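Local coordinates for putative dihydrodipicolinate synthase family protein (Coccidioides immitis, PDB 3QFE) that is of unknown function but belongs to the dihydrodipicolinate synthase family and adopts a TIM-barrel fold, at residues T162-L176 with L187-G201. Sequence-based numbering, arbitrary orientation.
Sequences TTIARKNPNVVGVKL and LAATLPPAAFSVFGG
Phe196 lays its ring against Gly173 of strand 171-176 because CG lies opposite the backbone N (chi1 -169°), while Val174 turns CG1 between its own N and carbonyl carbon (chi1 58°) to meet that ring at Phe196 CE2, 3.7 Å away. The ring is sandwiched: Gly173 CA sits over one face, 3.6 Å from the centroid, a CH-pi contact, and Leu191 CD1 lies over the centre of the opposite face. Val171 CG1 reaches the edge of the Phe196 ring in plane, and Ala165 CB comes within 3.8 Å of Phe196 CE1. Farther along, Leu176 and Leu187 meet tip to tip through their CD1 atoms, and Leu176 CD1 also presses on Val198 CG1 at 3.6 Å.

The strands run parallel, 12° apart, and four backbone bonds alternate between them. Ser197 N donates to Val172 O, and Val174 N returns to Ser197 O. Phe199 N then meets Val174 O at 3.0 Å and Leu176 N meets Phe199 O at 2.8 Å. Such pairing is that of a beta-alpha-beta unit, here strand 171-176, helix 181-190 and strand 197-200 of the TIM barrel. Strand 142-146 flanks strand 171-176 on its other edge, Ile161 of helix 158-167 packs on Val174, Leu187 and Phe196, and from the other sheet face Phe199 meets Trp15 edge-to-face.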
ATOM      1  N   THR A 162      -4.299  12.027  16.713  1.00 55.43           N
ATOM      2  CA  THR A 162      -4.927  11.611  17.967  1.00 56.56           C
ATOM      3  C   THR A 162      -6.267  12.297  18.157  1.00 56.39           C
ATOM      4  O   THR A 162      -7.252  11.646  18.507  1.00 56.10           O
ATOM      5  CB  THR A 162      -4.014  11.878  19.187  1.00 59.43           C
ATOM      6  OG1 THR A 162      -2.971  10.894  19.214  1.00 60.33           O
ATOM      7  CG2 THR A 162      -4.805  11.822  20.520  1.00 61.19           C
ATOM      8  N   THR A 163      -6.295  13.607  17.920  1.00 56.53           N
ATOM      9  CA  THR A 163      -7.535  14.361  17.950  1.00 56.55           C
ATOM     10  C   THR A 163      -8.568  13.707  17.023  1.00 54.25           C
ATOM     11  O   THR A 163      -9.662  13.349  17.475  1.00 54.73           O
ATOM     12  CB  THR A 163      -7.320  15.860  17.601  1.00 57.51           C
ATOM     13  OG1 THR A 163      -6.408  16.445  18.542  1.00 60.06           O
ATOM     14  CG2 THR A 163      -8.630  16.622  17.684  1.00 58.07           C
ATOM     15  N   ILE A 164      -8.207  13.509  15.752  1.00 51.54           N
ATOM     16  CA  ILE A 164      -9.123  12.919  14.778  1.00 48.91           C
ATOM     17  C   ILE A 164      -9.619  11.545  15.207  1.00 48.19           C
ATOM     18  O   ILE A 164     -10.799  11.244  15.065  1.00 47.33           O
ATOM     19  CB  ILE A 164      -8.486  12.788  13.387  1.00 47.10           C
ATOM     20  CG1 ILE A 164      -8.312  14.170  12.750  1.00 47.71           C
ATOM     21  CG2 ILE A 164      -9.344  11.874  12.509  1.00 45.02           C
ATOM     22  CD1 ILE A 164      -7.244  14.216  11.639  1.00 46.73           C
ATOM     23  N   ALA A 165      -8.712  10.719  15.717  1.00 48.15           N
ATOM     24  CA  ALA A 165      -9.044   9.346  16.102  1.00 48.35           C
ATOM     25  C   ALA A 165      -9.944   9.250  17.347  1.00 50.10           C
ATOM     26  O   ALA A 165     -10.826   8.398  17.414  1.00 50.01           O
ATOM     27  CB  ALA A 165      -7.762   8.517  16.293  1.00 47.96           C
ATOM     28  N   ARG A 166      -9.724  10.128  18.320  1.00 52.24           N
ATOM     29  CA  ARG A 166     -10.495  10.095  19.565  1.00 54.61           C
ATOM     30  C   ARG A 166     -11.937  10.556  19.346  1.00 54.43           C
ATOM     31  O   ARG A 166     -12.851  10.075  20.011  1.00 55.29           O
ATOM     32  CB  ARG A 166      -9.810  10.922  20.668  1.00 56.73           C
ATOM     33  N   LYS A 167     -12.130  11.473  18.403  1.00 53.69           N
ATOM     34  CA  LYS A 167     -13.462  11.986  18.058  1.00 54.28           C
ATOM     35  C   LYS A 167     -14.229  11.065  17.088  1.00 52.08           C
ATOM     36  O   LYS A 167     -15.428  11.244  16.876  1.00 51.93           O
ATOM     37  CB  LYS A 167     -13.331  13.405  17.465  1.00 54.64           C
ATOM     38  CG  LYS A 167     -14.614  14.023  16.859  1.00 56.58           C
ATOM     39  CD  LYS A 167     -15.620  14.481  17.928  1.00 61.21           C
ATOM     40  CE  LYS A 167     -16.873  15.086  17.293  1.00 62.91           C
ATOM     41  NZ  LYS A 167     -16.588  16.394  16.621  1.00 63.75           N
ATOM     42  N   ASN A 168     -13.536  10.084  16.508  1.00 50.35           N
ATOM     43  CA  ASN A 168     -14.086   9.300  15.404  1.00 48.36           C
ATOM     44  C   ASN A 168     -13.790   7.803  15.495  1.00 47.07           C
ATOM     45  O   ASN A 168     -12.812   7.346  14.916  1.00 45.54           O
ATOM     46  CB  ASN A 168     -13.532   9.815  14.074  1.00 46.95           C
ATOM     47  CG  ASN A 168     -13.892  11.246  13.801  1.00 49.35           C
ATOM     48  OD1 ASN A 168     -15.069  11.607  13.772  1.00 53.52           O
ATOM     49  ND2 ASN A 168     -12.876  12.080  13.566  1.00 51.45           N
ATOM     50  N   PRO A 169     -14.658   7.029  16.180  1.00 47.36           N
ATOM     51  CA  PRO A 169     -14.409   5.582  16.378  1.00 46.24           C
ATOM     52  C   PRO A 169     -14.398   4.779  15.069  1.00 43.73           C
ATOM     53  O   PRO A 169     -13.932   3.647  15.041  1.00 42.82           O
ATOM     54  CB  PRO A 169     -15.579   5.134  17.266  1.00 48.11           C
ATOM     55  CG  PRO A 169     -16.219   6.412  17.798  1.00 49.77           C
ATOM     56  CD  PRO A 169     -15.953   7.457  16.747  1.00 48.16           C
ATOM     57  N   ASN A 170     -14.908   5.370  13.990  1.00 41.94           N
ATOM     58  CA  ASN A 170     -14.813   4.747  12.677  1.00 39.33           C
ATOM     59  C   ASN A 170     -13.440   4.968  12.017  1.00 38.05           C
ATOM     60  O   ASN A 170     -13.174   4.460  10.923  1.00 36.64           O
ATOM     61  CB  ASN A 170     -15.961   5.238  11.788  1.00 38.47           C
ATOM     62  CG  ASN A 170     -16.127   4.420  10.529  1.00 36.27           C
ATOM     63  OD1 ASN A 170     -16.001   3.191  10.546  1.00 37.09           O
ATOM     64  ND2 ASN A 170     -16.420   5.095   9.424  1.00 31.82           N
ATOM     65  N   VAL A 171     -12.578   5.752  12.666  1.00 38.31           N
ATOM     66  CA  VAL A 171     -11.196   5.893  12.206  1.00 37.20           C
ATOM     67  C   VAL A 171     -10.413   4.812  12.904  1.00 37.66           C
ATOM     68  O   VAL A 171     -10.400   4.743  14.140  1.00 39.41           O
ATOM     69  CB  VAL A 171     -10.596   7.286  12.498  1.00 38.37           C
ATOM     70  CG1 VAL A 171      -9.069   7.261  12.429  1.00 36.44           C
ATOM     71  CG2 VAL A 171     -11.201   8.346  11.540  1.00 36.55           C
ATOM     72  N   VAL A 172      -9.771   3.961  12.110  1.00 35.79           N
ATOM     73  CA  VAL A 172      -9.127   2.767  12.647  1.00 36.29           C
ATOM     74  C   VAL A 172      -7.611   2.634  12.379  1.00 36.13           C
ATOM     75  O   VAL A 172      -7.034   1.579  12.631  1.00 36.09           O
ATOM     76  CB  VAL A 172      -9.843   1.481  12.142  1.00 35.48           C
ATOM     77  CG1 VAL A 172     -11.272   1.415  12.693  1.00 36.53           C
ATOM     78  CG2 VAL A 172      -9.829   1.407  10.619  1.00 31.41           C
ATOM     79  N   GLY A 173      -6.978   3.683  11.873  1.00 35.45           N
ATOM     80  CA  GLY A 173      -5.545   3.655  11.676  1.00 36.17           C
ATOM     81  C   GLY A 173      -5.021   4.842  10.901  1.00 36.75           C
ATOM     82  O   GLY A 173      -5.780   5.748  10.575  1.00 36.93           O
ATOM     83  N   VAL A 174      -3.720   4.825  10.611  1.00 37.24           N
ATOM     84  CA  VAL A 174      -3.032   5.872   9.857  1.00 37.83           C
ATOM     85  C   VAL A 174      -1.909   5.157   9.090  1.00 38.58           C
ATOM     86  O   VAL A 174      -1.314   4.243   9.630  1.00 38.60           O
ATOM     87  CB  VAL A 174      -2.464   7.018  10.800  1.00 39.57           C
ATOM     88  CG1 VAL A 174      -1.488   6.480  11.867  1.00 39.96           C
ATOM     89  CG2 VAL A 174      -1.768   8.105   9.998  1.00 38.79           C
ATOM     90  N   LYS A 175      -1.686   5.506   7.821  1.00 39.51           N
ATOM     91  CA  LYS A 175      -0.455   5.173   7.133  1.00 41.14           C
ATOM     92  C   LYS A 175       0.435   6.399   7.186  1.00 44.12           C
ATOM     93  O   LYS A 175       0.081   7.446   6.656  1.00 43.80           O
ATOM     94  CB  LYS A 175      -0.697   4.774   5.675  1.00 39.66           C
ATOM     95  CG  LYS A 175       0.605   4.605   4.821  1.00 40.47           C
ATOM     96  CD  LYS A 175       0.329   4.041   3.426  1.00 41.82           C
ATOM     97  CE  LYS A 175       1.502   4.210   2.398  1.00 44.55           C
ATOM     98  NZ  LYS A 175       1.189   3.567   1.009  1.00 43.48           N
ATOM     99  N   LEU A 176       1.589   6.263   7.831  1.00 47.88           N
ATOM    100  CA  LEU A 176       2.620   7.311   7.818  1.00 52.01           C
ATOM    101  C   LEU A 176       3.641   6.985   6.723  1.00 53.79           C
ATOM    102  O   LEU A 176       4.173   5.883   6.680  1.00 54.22           O
ATOM    103  CB  LEU A 176       3.304   7.397   9.175  1.00 53.23           C
ATOM    104  CG  LEU A 176       2.416   7.538  10.410  1.00 53.36           C
ATOM    105  CD1 LEU A 176       3.162   7.075  11.642  1.00 54.82           C
ATOM    106  CD2 LEU A 176       1.981   8.978  10.576  1.00 54.50           C
ATOM    107  N   LEU A 187       2.078   7.828  19.103  1.00 69.79           N
ATOM    108  CA  LEU A 187       0.767   7.294  18.729  1.00 68.14           C
ATOM    109  C   LEU A 187       0.353   6.093  19.576  1.00 69.15           C
ATOM    110  O   LEU A 187      -0.758   6.073  20.119  1.00 69.59           O
ATOM    111  CB  LEU A 187       0.733   6.955  17.242  1.00 65.11           C
ATOM    112  CG  LEU A 187       0.824   8.192  16.353  1.00 63.75           C
ATOM    113  CD1 LEU A 187       1.256   7.824  14.952  1.00 61.86           C
ATOM    114  CD2 LEU A 187      -0.492   8.958  16.350  1.00 61.69           C
ATOM    115  N   ALA A 188       1.250   5.109  19.702  1.00 69.80           N
ATOM    116  CA  ALA A 188       1.067   3.981  20.643  1.00 71.14           C
ATOM    117  C   ALA A 188       0.653   4.416  22.066  1.00 73.88           C
ATOM    118  O   ALA A 188      -0.215   3.793  22.694  1.00 74.56           O
ATOM    119  CB  ALA A 188       2.329   3.132  20.712  1.00 71.48           C
ATOM    120  N   ALA A 189       1.259   5.490  22.564  1.00 75.67           N
ATOM    121  CA  ALA A 189       1.045   5.911  23.950  1.00 78.52           C
ATOM    122  C   ALA A 189      -0.346   6.507  24.187  1.00 78.70           C
ATOM    123  O   ALA A 189      -0.812   6.599  25.334  1.00 81.05           O
ATOM    124  CB  ALA A 189       2.123   6.898  24.374  1.00 80.61           C
ATOM    125  N   THR A 190      -1.000   6.908  23.099  1.00 76.23           N
ATOM    126  CA  THR A 190      -2.267   7.615  23.185  1.00 75.61           C
ATOM    127  C   THR A 190      -3.405   6.781  22.598  1.00 72.90           C
ATOM    128  O   THR A 190      -4.567   6.945  22.981  1.00 73.33           O
ATOM    129  CB  THR A 190      -2.189   8.982  22.459  1.00 75.60           C
ATOM    130  OG1 THR A 190      -0.823   9.419  22.397  1.00 76.65           O
ATOM    131  CG2 THR A 190      -3.036  10.035  23.187  1.00 76.88           C
ATOM    132  N   LEU A 191      -3.069   5.890  21.669  1.00 69.97           N
ATOM    133  CA  LEU A 191      -4.079   5.098  20.970  1.00 67.03           C
ATOM    134  C   LEU A 191      -3.828   3.597  21.131  1.00 66.30           C
ATOM    135  O   LEU A 191      -2.792   3.088  20.688  1.00 66.17           O
ATOM    136  CB  LEU A 191      -4.149   5.503  19.494  1.00 64.47           C
ATOM    137  CG  LEU A 191      -4.547   6.959  19.231  1.00 63.69           C
ATOM    138  CD1 LEU A 191      -4.242   7.357  17.811  1.00 60.00           C
ATOM    139  CD2 LEU A 191      -6.026   7.230  19.586  1.00 63.46           C
ATOM    140  N   PRO A 192      -4.763   2.887  21.796  1.00 66.18           N
ATOM    141  CA  PRO A 192      -4.568   1.447  22.017  1.00 65.35           C
ATOM    142  C   PRO A 192      -4.637   0.671  20.697  1.00 61.97           C
ATOM    143  O   PRO A 192      -5.416   1.039  19.825  1.00 60.39           O
ATOM    144  CB  PRO A 192      -5.729   1.067  22.950  1.00 66.64           C
ATOM    145  CG  PRO A 192      -6.740   2.148  22.787  1.00 67.20           C
ATOM    146  CD  PRO A 192      -5.985   3.398  22.448  1.00 67.20           C
ATOM    147  N   PRO A 193      -3.818  -0.390  20.555  1.00 60.69           N
ATOM    148  CA  PRO A 193      -3.712  -1.142  19.300  1.00 57.54           C
ATOM    149  C   PRO A 193      -5.026  -1.795  18.882  1.00 55.87           C
ATOM    150  O   PRO A 193      -5.265  -1.982  17.690  1.00 53.65           O
ATOM    151  CB  PRO A 193      -2.674  -2.230  19.614  1.00 58.16           C
ATOM    152  CG  PRO A 193      -2.003  -1.806  20.885  1.00 60.58           C
ATOM    153  CD  PRO A 193      -2.993  -0.980  21.631  1.00 62.44           C
ATOM    154  N   ALA A 194      -5.869  -2.129  19.855  1.00 56.10           N
ATOM    155  CA  ALA A 194      -7.119  -2.845  19.578  1.00 54.72           C
ATOM    156  C   ALA A 194      -8.151  -1.988  18.862  1.00 53.09           C
ATOM    157  O   ALA A 194      -9.117  -2.515  18.282  1.00 52.52           O
ATOM    158  CB  ALA A 194      -7.707  -3.443  20.865  1.00 57.07           C
ATOM    159  N   ALA A 195      -7.946  -0.671  18.892  1.00 51.97           N
ATOM    160  CA  ALA A 195      -8.839   0.265  18.224  1.00 49.65           C
ATOM    161  C   ALA A 195      -8.192   1.019  17.051  1.00 47.47           C
ATOM    162  O   ALA A 195      -8.854   1.825  16.400  1.00 46.00           O
ATOM    163  CB  ALA A 195      -9.398   1.266  19.236  1.00 51.14           C
ATOM    164  N   PHE A 196      -6.909   0.781  16.792  1.00 46.39           N
ATOM    165  CA  PHE A 196      -6.164   1.663  15.901  1.00 45.30           C
ATOM    166  C   PHE A 196      -4.820   1.048  15.507  1.00 44.63           C
ATOM    167  O   PHE A 196      -4.086   0.587  16.361  1.00 46.00           O
ATOM    168  CB  PHE A 196      -5.987   3.029  16.585  1.00 46.24           C
ATOM    169  CG  PHE A 196      -5.473   4.122  15.686  1.00 44.95           C
ATOM    170  CD1 PHE A 196      -6.352   4.962  15.022  1.00 43.78           C
ATOM    171  CD2 PHE A 196      -4.103   4.348  15.550  1.00 45.62           C
ATOM    172  CE1 PHE A 196      -5.881   6.005  14.210  1.00 42.90           C
ATOM    173  CE2 PHE A 196      -3.618   5.383  14.742  1.00 45.04           C
ATOM    174  CZ  PHE A 196      -4.512   6.209  14.071  1.00 44.32           C
ATOM    175  N   SER A 197      -4.520   1.047  14.208  1.00 43.00           N
ATOM    176  CA  SER A 197      -3.319   0.407  13.658  1.00 42.31           C
ATOM    177  C   SER A 197      -2.433   1.461  13.001  1.00 42.20           C
ATOM    178  O   SER A 197      -2.876   2.169  12.094  1.00 42.11           O
ATOM    179  CB  SER A 197      -3.696  -0.644  12.589  1.00 40.28           C
ATOM    180  OG  SER A 197      -4.377  -1.744  13.144  1.00 39.72           O
ATOM    181  N   VAL A 198      -1.187   1.558  13.435  1.00 42.83           N
ATOM    182  CA  VAL A 198      -0.235   2.443  12.784  1.00 42.84           C
ATOM    183  C   VAL A 198       0.553   1.676  11.714  1.00 42.12           C
ATOM    184  O   VAL A 198       1.088   0.594  11.976  1.00 42.67           O
ATOM    185  CB  VAL A 198       0.751   3.062  13.794  1.00 44.50           C
ATOM    186  CG1 VAL A 198       1.621   4.106  13.096  1.00 44.11           C
ATOM    187  CG2 VAL A 198       0.010   3.699  14.988  1.00 45.79           C
ATOM    188  N   PHE A 199       0.652   2.231  10.520  1.00 41.36           N
ATOM    189  CA  PHE A 199       1.446   1.587   9.486  1.00 41.98           C
ATOM    190  C   PHE A 199       2.546   2.520   9.064  1.00 43.79           C
ATOM    191  O   PHE A 199       2.305   3.699   8.843  1.00 43.68           O
ATOM    192  CB  PHE A 199       0.606   1.242   8.260  1.00 40.05           C
ATOM    193  CG  PHE A 199      -0.445   0.204   8.505  1.00 40.01           C
ATOM    194  CD1 PHE A 199      -0.134  -1.155   8.449  1.00 41.45           C
ATOM    195  CD2 PHE A 199      -1.754   0.576   8.754  1.00 39.18           C
ATOM    196  CE1 PHE A 199      -1.134  -2.142   8.673  1.00 40.83           C
ATOM    197  CE2 PHE A 199      -2.749  -0.391   8.964  1.00 39.66           C
ATOM    198  CZ  PHE A 199      -2.434  -1.752   8.924  1.00 39.44           C
ATOM    199  N   GLY A 200       3.758   1.992   8.968  1.00 46.46           N
ATOM    200  CA  GLY A 200       4.861   2.708   8.342  1.00 49.69           C
ATOM    201  C   GLY A 200       4.729   2.434   6.864  1.00 50.17           C
ATOM    202  O   GLY A 200       4.089   1.472   6.484  1.00 49.19           O
ATOM    203  N   GLY A 201       5.314   3.286   6.032  1.00 52.64           N
ATOM    204  CA  GLY A 201       5.267   3.107   4.585  1.00 54.62           C
ATOM    205  C   GLY A 201       6.594   2.611   4.053  1.00 57.11           C
ATOM    206  O   GLY A 201       6.732   2.348   2.872  1.00 56.87           O
TER
HETATM  207  O   HOH W   1     -11.377   2.724  16.218  1.00 25.96           O